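Local structure of putative NADH Oxidase (3E10) at residues N6-I11 with I100-A105; E25-A30 with L107-V112; M32-A37 with M93-E98. The protein binds flavin mononucleotide at the interface of a two-chain assembly and, as a nitroreductase family member, probably works as a flavin-dependent oxidoreductase. All coordinates share one frame; numbering follows the deposited sequence. Where two conformers were deposited one is given.

Contact 1. Residues N6-I11 with I100-A105; sequences NNRRSI and ILLEAA. With FMN (flavin mononucleotide), chain L.
Arg-8 lies along one side of helix 89-106, its aliphatic part packed on Leu-101, Leu-102 and Ala-105 and its guanidinium carried on to the FMN phosphate. The apolar layer comes first. CD of Arg-8 sits 3.8 Å from CB of Leu-101, and CB of Arg-8 is 4.0 Å from the CD2 branch of Leu-102, which also meets CD. At the backbone, the Ala-105 methyl lies 4.1 Å from Arg-8 CA, so the chain runs close to the helix just where residues 6-7 end their own helix.

The polar layer belongs to the phosphate. With CG anti to the backbone N (chi1 176°) and bends at chi2 and chi3, the Arg-8 chain turns its guanidinium edge to the ligand: NH1 reaches O2P at 2.9 Å, O2P lying in the guanidinium plane, and NH2 bonds to O1P. Arg-9 sets its CB away from the helix, yet its guanidinium reaches the same group, NH2 giving a nearly straight bond of 2.8 Å to O1P (169°) while NE donates to O3P. Ser-10 completes the grip, its N donating to O3P and its OG to O2P at 2.7 Å. Each of the three non-ester phosphate oxygens thus receives two bonds from residues 8-10, and the two guanidinium groups probably offset much of the phosphate's charge.

NH2 of Arg-8 also bonds to the carbonyl of Gln-33 of the second subunit, linking phosphate binding to the dimer interface. Around the contact, Leu-101 continues onto Ala-111 and Trp-113 of strand 110-115, Leu-102 onto Ile-4 and Ile-5 of helix 4-7, and Ala-104 onto Leu-27 of helix 21-32.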
loop_
_atom_site.group_PDB
_atom_site.type_symbol
_atom_site.label_atom_id
_atom_site.label_comp_id
_atom_site.label_asym_id
_atom_site.label_seq_id
_atom_site.Cartn_x
_atom_site.Cartn_y
_atom_site.Cartn_z
ATOM N N ASN B 6 -8.821 -8.750 -6.370
ATOM C CA ASN B 6 -9.942 -8.311 -7.190
ATOM C C ASN B 6 -11.194 -7.963 -6.392
ATOM O O ASN B 6 -11.983 -7.093 -6.810
ATOM C CB ASN B 6 -10.337 -9.404 -8.187
ATOM C CG ASN B 6 -9.429 -9.444 -9.396
ATOM O OD1 ASN B 6 -8.741 -8.495 -9.710
ATOM N ND2 ASN B 6 -9.452 -10.569 -10.093
ATOM N N ASN B 7 -11.427 -8.685 -5.295
ATOM C CA ASN B 7 -12.703 -8.583 -4.592
ATOM C C ASN B 7 -12.717 -7.608 -3.420
ATOM O O ASN B 7 -13.776 -7.248 -2.945
ATOM C CB ASN B 7 -13.168 -9.971 -4.143
ATOM C CG ASN B 7 -13.704 -10.804 -5.293
ATOM O OD1 ASN B 7 -14.662 -10.429 -5.945
ATOM N ND2 ASN B 7 -13.088 -11.951 -5.534
ATOM N N ARG B 8 -11.542 -7.195 -2.943
ATOM C CA ARG B 8 -11.494 -6.240 -1.838
ATOM C C ARG B 8 -12.240 -4.954 -2.218
ATOM O O ARG B 8 -11.898 -4.314 -3.224
ATOM C CB ARG B 8 -10.056 -5.892 -1.554
ATOM C CG ARG B 8 -9.851 -4.813 -0.457
ATOM C CD ARG B 8 -8.718 -3.830 -0.760
ATOM N NE ARG B 8 -8.894 -3.164 -2.061
ATOM C CZ ARG B 8 -9.720 -2.151 -2.313
ATOM N NH1 ARG B 8 -10.521 -1.680 -1.374
ATOM N NH2 ARG B 8 -9.776 -1.644 -3.537
ATOM N N ARG B 9 -13.209 -4.567 -1.381
ATOM C CA ARG B 9 -13.959 -3.334 -1.605
ATOM C C ARG B 9 -13.950 -2.483 -0.341
ATOM O O ARG B 9 -13.812 -2.990 0.774
ATOM C CB ARG B 9 -15.434 -3.627 -1.985
ATOM C CG ARG B 9 -15.628 -4.365 -3.310
ATOM C CD ARG B 9 -15.689 -3.476 -4.516
ATOM N NE ARG B 9 -14.447 -2.777 -4.841
ATOM C CZ ARG B 9 -13.463 -3.319 -5.556
ATOM N NH1 ARG B 9 -13.527 -4.575 -6.004
ATOM N NH2 ARG B 9 -12.385 -2.603 -5.801
ATOM N N SER B 10 -14.177 -1.182 -0.498
ATOM C CA SER B 10 -14.445 -0.341 0.658
ATOM C C SER B 10 -15.873 -0.593 1.148
ATOM O O SER B 10 -16.847 -0.297 0.451
ATOM C CB SER B 10 -14.268 1.138 0.290
ATOM O OG SER B 10 -12.902 1.462 0.128
ATOM N N ILE B 11 -15.977 -1.148 2.348
ATOM C CA ILE B 11 -17.237 -1.473 2.980
ATOM C C ILE B 11 -17.410 -0.563 4.177
ATOM O O ILE B 11 -16.524 -0.488 5.034
ATOM C CB ILE B 11 -17.306 -2.989 3.336
ATOM C CG1 ILE B 11 -17.372 -3.807 2.004
ATOM C CG2 ILE B 11 -18.518 -3.265 4.271
ATOM C CD1 ILE B 11 -17.421 -5.319 2.159
ATOM N N ILE B 100 -3.793 -4.822 5.538
ATOM C CA ILE B 100 -4.984 -4.995 6.412
ATOM C C ILE B 100 -6.253 -5.180 5.598
ATOM O O ILE B 100 -7.079 -6.051 5.891
ATOM C CB ILE B 100 -5.123 -3.829 7.432
ATOM C CG1 ILE B 100 -3.918 -3.794 8.399
ATOM C CG2 ILE B 100 -6.436 -3.899 8.162
ATOM C CD1 ILE B 100 -3.879 -2.541 9.259
ATOM N N LEU B 101 -6.442 -4.302 4.602
ATOM C CA LEU B 101 -7.662 -4.376 3.826
ATOM C C LEU B 101 -7.758 -5.720 3.118
ATOM O O LEU B 101 -8.849 -6.289 3.019
ATOM C CB LEU B 101 -7.706 -3.249 2.807
ATOM C CG LEU B 101 -7.724 -1.818 3.340
ATOM C CD1 LEU B 101 -7.723 -0.862 2.153
ATOM C CD2 LEU B 101 -8.915 -1.541 4.315
ATOM N N LEU B 102 -6.658 -6.185 2.536
ATOM C CA LEU B 102 -6.693 -7.470 1.847
ATOM C C LEU B 102 -6.941 -8.637 2.794
ATOM O O LEU B 102 -7.719 -9.539 2.484
ATOM C CB LEU B 102 -5.414 -7.666 1.044
ATOM C CG LEU B 102 -5.215 -6.699 -0.129
ATOM C CD1 LEU B 102 -3.788 -6.816 -0.645
ATOM C CD2 LEU B 102 -6.251 -6.926 -1.258
ATOM N N GLU B 103 -6.276 -8.615 3.943
ATOM C CA GLU B 103 -6.489 -9.653 4.942
ATOM C C GLU B 103 -7.945 -9.631 5.426
ATOM O O GLU B 103 -8.557 -10.682 5.628
ATOM C CB GLU B 103 -5.525 -9.516 6.094
ATOM C CG GLU B 103 -5.606 -10.615 7.171
ATOM C CD GLU B 103 -5.079 -11.976 6.736
ATOM O OE1 GLU B 103 -4.432 -12.085 5.674
ATOM O OE2 GLU B 103 -5.286 -12.931 7.515
ATOM N N ALA B 104 -8.511 -8.428 5.590
ATOM C CA ALA B 104 -9.916 -8.347 5.986
ATOM C C ALA B 104 -10.804 -9.081 4.999
ATOM O O ALA B 104 -11.647 -9.911 5.401
ATOM C CB ALA B 104 -10.344 -6.887 6.153
ATOM N N ALA B 105 -10.625 -8.798 3.705
ATOM C CA ALA B 105 -11.420 -9.459 2.667
ATOM C C ALA B 105 -11.210 -10.980 2.726
ATOM O O ALA B 105 -12.186 -11.761 2.613
ATOM C CB ALA B 105 -11.110 -8.883 1.301
HETATM N N1 FMN L . -13.226 6.196 2.026
HETATM C C2 FMN L . -14.029 6.858 2.909
HETATM O O2 FMN L . -15.226 6.554 3.003
HETATM N N3 FMN L . -13.491 7.837 3.701
HETATM C C4 FMN L . -12.186 8.266 3.590
HETATM O O4 FMN L . -11.738 9.165 4.340
HETATM C C4A FMN L . -11.360 7.578 2.700
HETATM N N5 FMN L . -10.039 7.922 2.609
HETATM C C5A FMN L . -9.214 7.187 1.760
HETATM C C6 FMN L . -7.870 7.540 1.684
HETATM C C7 FMN L . -6.990 6.845 0.847
HETATM C C7M FMN L . -5.544 7.178 0.832
HETATM C C8 FMN L . -7.485 5.762 0.104
HETATM C C8M FMN L . -6.518 4.836 -0.638
HETATM C C9 FMN L . -8.840 5.422 0.194
HETATM C C9A FMN L . -9.718 6.129 0.996
HETATM N N10 FMN L . -11.080 5.821 1.075
HETATM C C10 FMN L . -11.898 6.518 1.953
HETATM C "C1'" FMN L . -11.612 4.688 0.301
HETATM C "C2'" FMN L . -11.808 5.102 -1.166
HETATM O "O2'" FMN L . -12.917 5.981 -1.339
HETATM C "C3'" FMN L . -12.038 3.848 -2.017
HETATM O "O3'" FMN L . -10.842 3.086 -2.001
HETATM C "C4'" FMN L . -12.460 4.139 -3.470
HETATM O "O4'" FMN L . -13.760 4.721 -3.516
HETATM C "C5'" FMN L . -12.456 2.908 -4.374
HETATM O "O5'" FMN L . -13.370 1.906 -3.909
HETATM P P FMN L . -12.824 0.474 -3.458
HETATM O O1P FMN L . -11.979 -0.081 -4.576
HETATM O O2P FMN L . -11.992 0.644 -2.229
HETATM O O3P FMN L . -14.079 -0.340 -3.238
#

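Contact 2. Residues E25-A30 with L107-V112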
loop_
_atom_site.group_PDB
_atom_site.type_symbol
_atom_site.label_atom_id
_atom_site.label_comp_id
_atom_site.label_asym_id
_atom_site.label_seq_id
_atom_site.Cartn_x
_atom_site.Cartn_y
_atom_site.Cartn_z
ATOM N N GLU B 25 -6.111 -10.348 15.449
ATOM C CA GLU B 25 -4.680 -10.625 15.442
ATOM C C GLU B 25 -4.140 -10.813 14.023
ATOM O O GLU B 25 -3.051 -10.335 13.684
ATOM C CB GLU B 25 -4.349 -11.858 16.291
ATOM C CG GLU B 25 -2.841 -12.090 16.397
ATOM C CD GLU B 25 -2.448 -13.163 17.366
ATOM O OE1 GLU B 25 -2.845 -13.085 18.547
ATOM O OE2 GLU B 25 -1.731 -14.070 16.923
ATOM N N LYS B 26 -4.869 -11.553 13.203
ATOM C CA LYS B 26 -4.472 -11.763 11.821
ATOM C C LYS B 26 -4.376 -10.453 11.032
ATOM O O LYS B 26 -3.490 -10.300 10.200
ATOM C CB LYS B 26 -5.431 -12.743 11.141
ATOM C CG LYS B 26 -5.272 -14.159 11.688
ATOM C CD LYS B 26 -6.462 -15.032 11.442
ATOM C CE LYS B 26 -6.128 -16.457 11.825
ATOM N NZ LYS B 26 -5.112 -17.027 10.881
ATOM N N LEU B 27 -5.304 -9.526 11.269
ATOM C CA LEU B 27 -5.212 -8.221 10.587
ATOM C C LEU B 27 -3.909 -7.495 10.936
ATOM O O LEU B 27 -3.266 -6.886 10.072
ATOM C CB LEU B 27 -6.406 -7.351 10.951
ATOM C CG LEU B 27 -7.788 -7.824 10.473
ATOM C CD1 LEU B 27 -8.908 -6.959 11.095
ATOM C CD2 LEU B 27 -7.886 -7.908 8.967
ATOM N N LEU B 28 -3.536 -7.542 12.211
ATOM C CA LEU B 28 -2.351 -6.865 12.690
ATOM C C LEU B 28 -1.085 -7.562 12.216
ATOM O O LEU B 28 -0.107 -6.899 11.880
ATOM C CB LEU B 28 -2.386 -6.761 14.217
ATOM C CG LEU B 28 -3.480 -5.811 14.708
ATOM C CD1 LEU B 28 -3.753 -6.080 16.218
ATOM C CD2 LEU B 28 -3.148 -4.377 14.414
ATOM N N ARG B 29 -1.113 -8.898 12.178
ATOM C CA ARG B 29 -0.026 -9.637 11.594
ATOM C C ARG B 29 0.166 -9.259 10.123
ATOM O O ARG B 29 1.300 -9.090 9.660
ATOM C CB ARG B 29 -0.257 -11.158 11.748
ATOM C CG ARG B 29 -0.004 -11.645 13.163
ATOM C CD ARG B 29 -0.223 -13.165 13.268
ATOM N NE ARG B 29 -0.024 -13.638 14.648
ATOM C CZ ARG B 29 1.158 -13.864 15.213
ATOM N NH1 ARG B 29 2.305 -13.706 14.524
ATOM N NH2 ARG B 29 1.207 -14.271 16.469
ATOM N N ALA B 30 -0.930 -9.146 9.383
ATOM C CA ALA B 30 -0.840 -8.802 7.953
ATOM C C ALA B 30 -0.202 -7.421 7.783
ATOM O O ALA B 30 0.691 -7.245 6.940
ATOM C CB ALA B 30 -2.210 -8.852 7.268
ATOM N N LEU B 107 -10.624 -12.782 5.291
ATOM C CA LEU B 107 -11.341 -13.248 6.468
ATOM C C LEU B 107 -12.846 -12.985 6.429
ATOM O O LEU B 107 -13.511 -13.098 7.436
ATOM C CB LEU B 107 -10.702 -12.589 7.708
ATOM C CG LEU B 107 -9.228 -12.897 7.949
ATOM C CD1 LEU B 107 -8.667 -12.033 9.102
ATOM C CD2 LEU B 107 -8.987 -14.406 8.211
ATOM N N ASP B 108 -13.370 -12.623 5.266
ATOM C CA ASP B 108 -14.806 -12.413 5.087
ATOM C C ASP B 108 -15.317 -11.212 5.872
ATOM O O ASP B 108 -16.502 -11.101 6.198
ATOM C CB ASP B 108 -15.602 -13.689 5.439
ATOM C CG ASP B 108 -15.172 -14.895 4.618
ATOM O OD1 ASP B 108 -15.130 -14.788 3.390
ATOM O OD2 ASP B 108 -14.863 -15.939 5.224
ATOM N N LEU B 109 -14.411 -10.277 6.135
ATOM C CA LEU B 109 -14.729 -9.021 6.796
ATOM C C LEU B 109 -14.812 -7.922 5.741
ATOM O O LEU B 109 -14.254 -8.050 4.642
ATOM C CB LEU B 109 -13.653 -8.670 7.814
ATOM C CG LEU B 109 -13.515 -9.611 9.008
ATOM C CD1 LEU B 109 -12.262 -9.238 9.759
ATOM C CD2 LEU B 109 -14.731 -9.524 9.904
ATOM N N GLY B 110 -15.500 -6.845 6.100
ATOM C CA GLY B 110 -15.451 -5.610 5.342
ATOM C C GLY B 110 -14.624 -4.577 6.077
ATOM O O GLY B 110 -14.537 -4.572 7.324
ATOM N N ALA B 111 -13.977 -3.715 5.315
ATOM C CA ALA B 111 -13.207 -2.634 5.895
ATOM C C ALA B 111 -13.163 -1.466 4.933
ATOM O O ALA B 111 -13.388 -1.614 3.749
ATOM C CB ALA B 111 -11.802 -3.130 6.237
ATOM N N VAL B 112 -12.843 -0.296 5.469
ATOM C CA VAL B 112 -12.536 0.859 4.639
ATOM C C VAL B 112 -11.400 1.660 5.289
ATOM O O VAL B 112 -11.338 1.839 6.508
ATOM C CB VAL B 112 -13.796 1.755 4.375
ATOM C CG1 VAL B 112 -14.400 2.280 5.698
ATOM C CG2 VAL B 112 -13.435 2.925 3.443
#
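Leu-107 packs against Lys-26 and Leu-27 of helix 21-32 from within the Schellman motif that ends helix 89-106, one residue before its C-prime residue Asp-108, at positive phi. The turn leads into strand 110-115, outermost of the four in this chain's antiparallel sheet.

Leu-107 gives up more surface here than any other residue and uses both its methyl branches. CD1 comes within 3.9 Å of Lys-26 CB and also touches Leu-27 CD2, while CD2 lies 4.1 Å from Lys-26 CD. The Leu-107 and Lys-26 side chains cross at about a right angle, and the forked end of the leucine touches the methylene chain at CB and at CD.

Leu-27 is buried, unlike Lys-26 beside it. One branch faces Leu-107; the other, CD1, is 4.3 Å from CD1 of Leu-109, so this leucine bridges the residues before and after Asp-108. Farther in, Leu-27 and Leu-109 both rest on Val-144 of strand 136-145, which ties the helix to the sheet.

On another side of helix 21-32, Arg-29 makes a cation-pi contact with Phe-158 of the second subunit. Its guanidinium is gripped from within the same helix: NE and NH2 both donate, side-on, to the single oxygen OE2 of Glu-25, with NE 2.9 Å from OE2.

Contact 3. Residues M32-A37 with M93-E98; sequences MQAPSA and MAAAAE. With FMN (flavin mononucleotide), chain C.
Ala-34, in the loop that follows helix 21-32, presses its methyl onto the backbone of helix 89-106, and from the next residue on the same loop lines an FMN pocket formed, in the nitroreductase manner, between two subunits.

Between the segments there is only van der Waals packing, with no hydrogen bond across. CB of Ala-34 points at the helix and comes to 3.5 Å from the Ala-96 N, with the methyl of Ala-96 alongside at 4.0 Å and that of Ala-95 close by. Small side chains on the helix let the loop come near: the CA atoms of Ala-34 and Ala-96 are 5.0 Å apart. Next along the loop, the Pro-35 ring meets Ala-95 through CG and CD, CD lying 4.1 Å from the Ala-95 CB.

Of the polar links, Gln-33 spends its amide on the second subunit, NE2 on the carbonyl of Ile-155 and OE1 on the N of Arg-157. Within the chain, Ala-37 N bonds to OD1 of Asp-92.

Pro-35, Ser-36 and Ala-37 line the cofactor pocket; the FMN phosphate is held by arginines of the second subunit. Ala-37 CB lies 3.8 Å from ring carbon C7 of FMN. At the ribityl chain, Ser-36 N makes a weak hydrogen bond of 3.3 Å to O3', with an N-H...O angle of 143°.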
loop_
_atom_site.group_PDB
_atom_site.type_symbol
_atom_site.label_atom_id
_atom_site.label_comp_id
_atom_site.label_asym_id
_atom_site.label_seq_id
_atom_site.Cartn_x
_atom_site.Cartn_y
_atom_site.Cartn_z
HETATM N N MSE B 32 1.915 -5.932 9.682
HETATM C CA MSE B 32 3.328 -5.937 10.061
HETATM C C MSE B 32 4.223 -6.726 9.109
HETATM O O MSE B 32 5.441 -6.692 9.262
HETATM C CB MSE B 32 3.539 -6.348 11.506
HETATM C CG MSE B 32 2.864 -5.359 12.425
HETATM SE SE MSE B 32 3.353 -5.525 14.296
HETATM C CE MSE B 32 1.576 -5.779 15.069
ATOM N N GLN B 33 3.626 -7.426 8.138
ATOM C CA GLN B 33 4.367 -8.041 7.044
ATOM C C GLN B 33 4.597 -7.118 5.857
ATOM O O GLN B 33 5.209 -7.524 4.871
ATOM C CB GLN B 33 3.650 -9.306 6.560
ATOM C CG GLN B 33 3.618 -10.426 7.548
ATOM C CD GLN B 33 4.968 -10.874 8.033
ATOM O OE1 GLN B 33 5.245 -10.848 9.244
ATOM N NE2 GLN B 33 5.839 -11.267 7.103
ATOM N N ALA B 34 4.152 -5.872 5.932
ATOM C CA ALA B 34 4.349 -4.945 4.827
ATOM C C ALA B 34 5.813 -4.623 4.587
ATOM O O ALA B 34 6.644 -4.654 5.515
ATOM C CB ALA B 34 3.554 -3.668 5.069
ATOM N N PRO B 35 6.135 -4.310 3.337
ATOM C CA PRO B 35 7.450 -3.789 3.070
ATOM C C PRO B 35 7.573 -2.401 3.706
ATOM O O PRO B 35 6.571 -1.738 3.989
ATOM C CB PRO B 35 7.504 -3.706 1.550
ATOM C CG PRO B 35 6.091 -3.435 1.173
ATOM C CD PRO B 35 5.280 -4.309 2.132
ATOM N N SER B 36 8.809 -1.948 3.917
ATOM C CA SER B 36 9.037 -0.604 4.450
ATOM C C SER B 36 10.406 -0.125 4.045
ATOM O O SER B 36 11.345 -0.916 3.941
ATOM C CB SER B 36 8.835 -0.532 5.963
ATOM O OG SER B 36 9.744 -1.319 6.715
ATOM N N ALA B 37 10.508 1.161 3.757
ATOM C CA ALA B 37 11.792 1.740 3.324
ATOM C C ALA B 37 12.838 1.472 4.384
ATOM O O ALA B 37 12.621 1.706 5.582
ATOM C CB ALA B 37 11.630 3.235 3.051
HETATM N N MSE B 93 3.311 3.015 5.515
HETATM C CA MSE B 93 2.033 2.908 6.237
HETATM C C MSE B 93 0.893 2.577 5.302
HETATM O O MSE B 93 0.008 1.806 5.674
HETATM C CB MSE B 93 1.706 4.188 7.030
HETATM C CG MSE B 93 2.726 4.573 8.129
HETATM SE SE MSE B 93 3.038 3.182 9.423
HETATM C CE MSE B 93 1.207 3.040 10.083
ATOM N N ALA B 94 0.976 3.092 4.082
ATOM C CA ALA B 94 0.001 2.766 3.063
ATOM C C ALA B 94 0.078 1.279 2.676
ATOM O O ALA B 94 -0.947 0.627 2.470
ATOM C CB ALA B 94 0.222 3.701 1.825
ATOM N N ALA B 95 1.301 0.751 2.606
ATOM C CA ALA B 95 1.466 -0.672 2.287
ATOM C C ALA B 95 0.877 -1.536 3.406
ATOM O O ALA B 95 0.237 -2.552 3.141
ATOM C CB ALA B 95 2.966 -0.976 2.054
ATOM N N ALA B 96 1.117 -1.144 4.666
ATOM C CA ALA B 96 0.516 -1.822 5.813
ATOM C C ALA B 96 -1.016 -1.769 5.773
ATOM O O ALA B 96 -1.701 -2.763 6.023
ATOM C CB ALA B 96 1.059 -1.239 7.124
ATOM N N ALA B 97 -1.553 -0.589 5.453
ATOM C CA ALA B 97 -3.010 -0.430 5.361
ATOM C C ALA B 97 -3.606 -1.353 4.308
ATOM O O ALA B 97 -4.614 -2.017 4.543
ATOM C CB ALA B 97 -3.355 1.047 5.026
ATOM N N GLU B 98 -2.947 -1.412 3.150
ATOM C CA GLU B 98 -3.433 -2.249 2.067
ATOM C C GLU B 98 -3.383 -3.706 2.502
ATOM O O GLU B 98 -4.299 -4.461 2.190
ATOM C CB GLU B 98 -2.643 -2.001 0.769
ATOM C CG GLU B 98 -3.111 -2.845 -0.450
ATOM C CD GLU B 98 -4.554 -2.590 -0.896
ATOM O OE1 GLU B 98 -5.266 -1.778 -0.275
ATOM O OE2 GLU B 98 -4.994 -3.252 -1.883
HETATM N N1 FMN C . 14.604 -1.870 -1.604
HETATM C C2 FMN C . 15.705 -1.548 -2.359
HETATM O O2 FMN C . 16.543 -2.410 -2.637
HETATM N N3 FMN C . 15.866 -0.292 -2.889
HETATM C C4 FMN C . 15.004 0.746 -2.592
HETATM O O4 FMN C . 15.172 1.859 -3.123
HETATM C C4A FMN C . 13.860 0.427 -1.835
HETATM N N5 FMN C . 12.923 1.386 -1.559
HETATM C C5A FMN C . 11.791 1.080 -0.839
HETATM C C6 FMN C . 10.834 2.058 -0.581
HETATM C C7 FMN C . 9.680 1.787 0.119
HETATM C C7M FMN C . 8.670 2.891 0.354
HETATM C C8 FMN C . 9.455 0.490 0.577
HETATM C C8M FMN C . 8.096 0.146 1.119
HETATM C C9 FMN C . 10.408 -0.505 0.322
HETATM C C9A FMN C . 11.577 -0.228 -0.381
HETATM N N10 FMN C . 12.559 -1.197 -0.595
HETATM C C10 FMN C . 13.671 -0.879 -1.351
HETATM C "C1'" FMN C . 12.375 -2.605 -0.086
HETATM C "C2'" FMN C . 12.682 -2.667 1.416
HETATM O "O2'" FMN C . 14.078 -2.592 1.668
HETATM C "C3'" FMN C . 12.078 -3.934 2.001
HETATM O "O3'" FMN C . 10.654 -3.843 1.899
HETATM C "C4'" FMN C . 12.495 -4.198 3.477
HETATM O "O4'" FMN C . 13.871 -4.442 3.603
HETATM C "C5'" FMN C . 11.709 -5.355 4.074
HETATM O "O5'" FMN C . 12.005 -6.576 3.413
HETATM P P FMN C . 10.797 -7.375 2.720
HETATM O O1P FMN C . 10.280 -6.530 1.567
HETATM O O2P FMN C . 11.424 -8.671 2.246
HETATM O O3P FMN C . 9.718 -7.628 3.772
#

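Overall arrangement
From the N terminus, residues 6-11 leave helix 4-7, helix 21-32 follows, and residues 32-37 run on from it. Helix 89-106 meets 32-37 first and 6-11 later, and the residues just after it, 107-112, meet 25-30. Contact 3 closes the shortest loop and lies within the loops of both other contacts. Contacts 1 and 2 cross, since 25-30 falls between 6-11 and 100-105. They also touch directly: Ala-104 O meets Leu-109 N, and Ile-11 N meets Ala-111 O, both probable hydrogen bonds. Contacts 1 and 3 fasten the N-terminal segment and the loop 32-37 to helix 89-106, contact 2 joins helix 21-32 to the turn leading into strand 110-115, and all reach the second subunit.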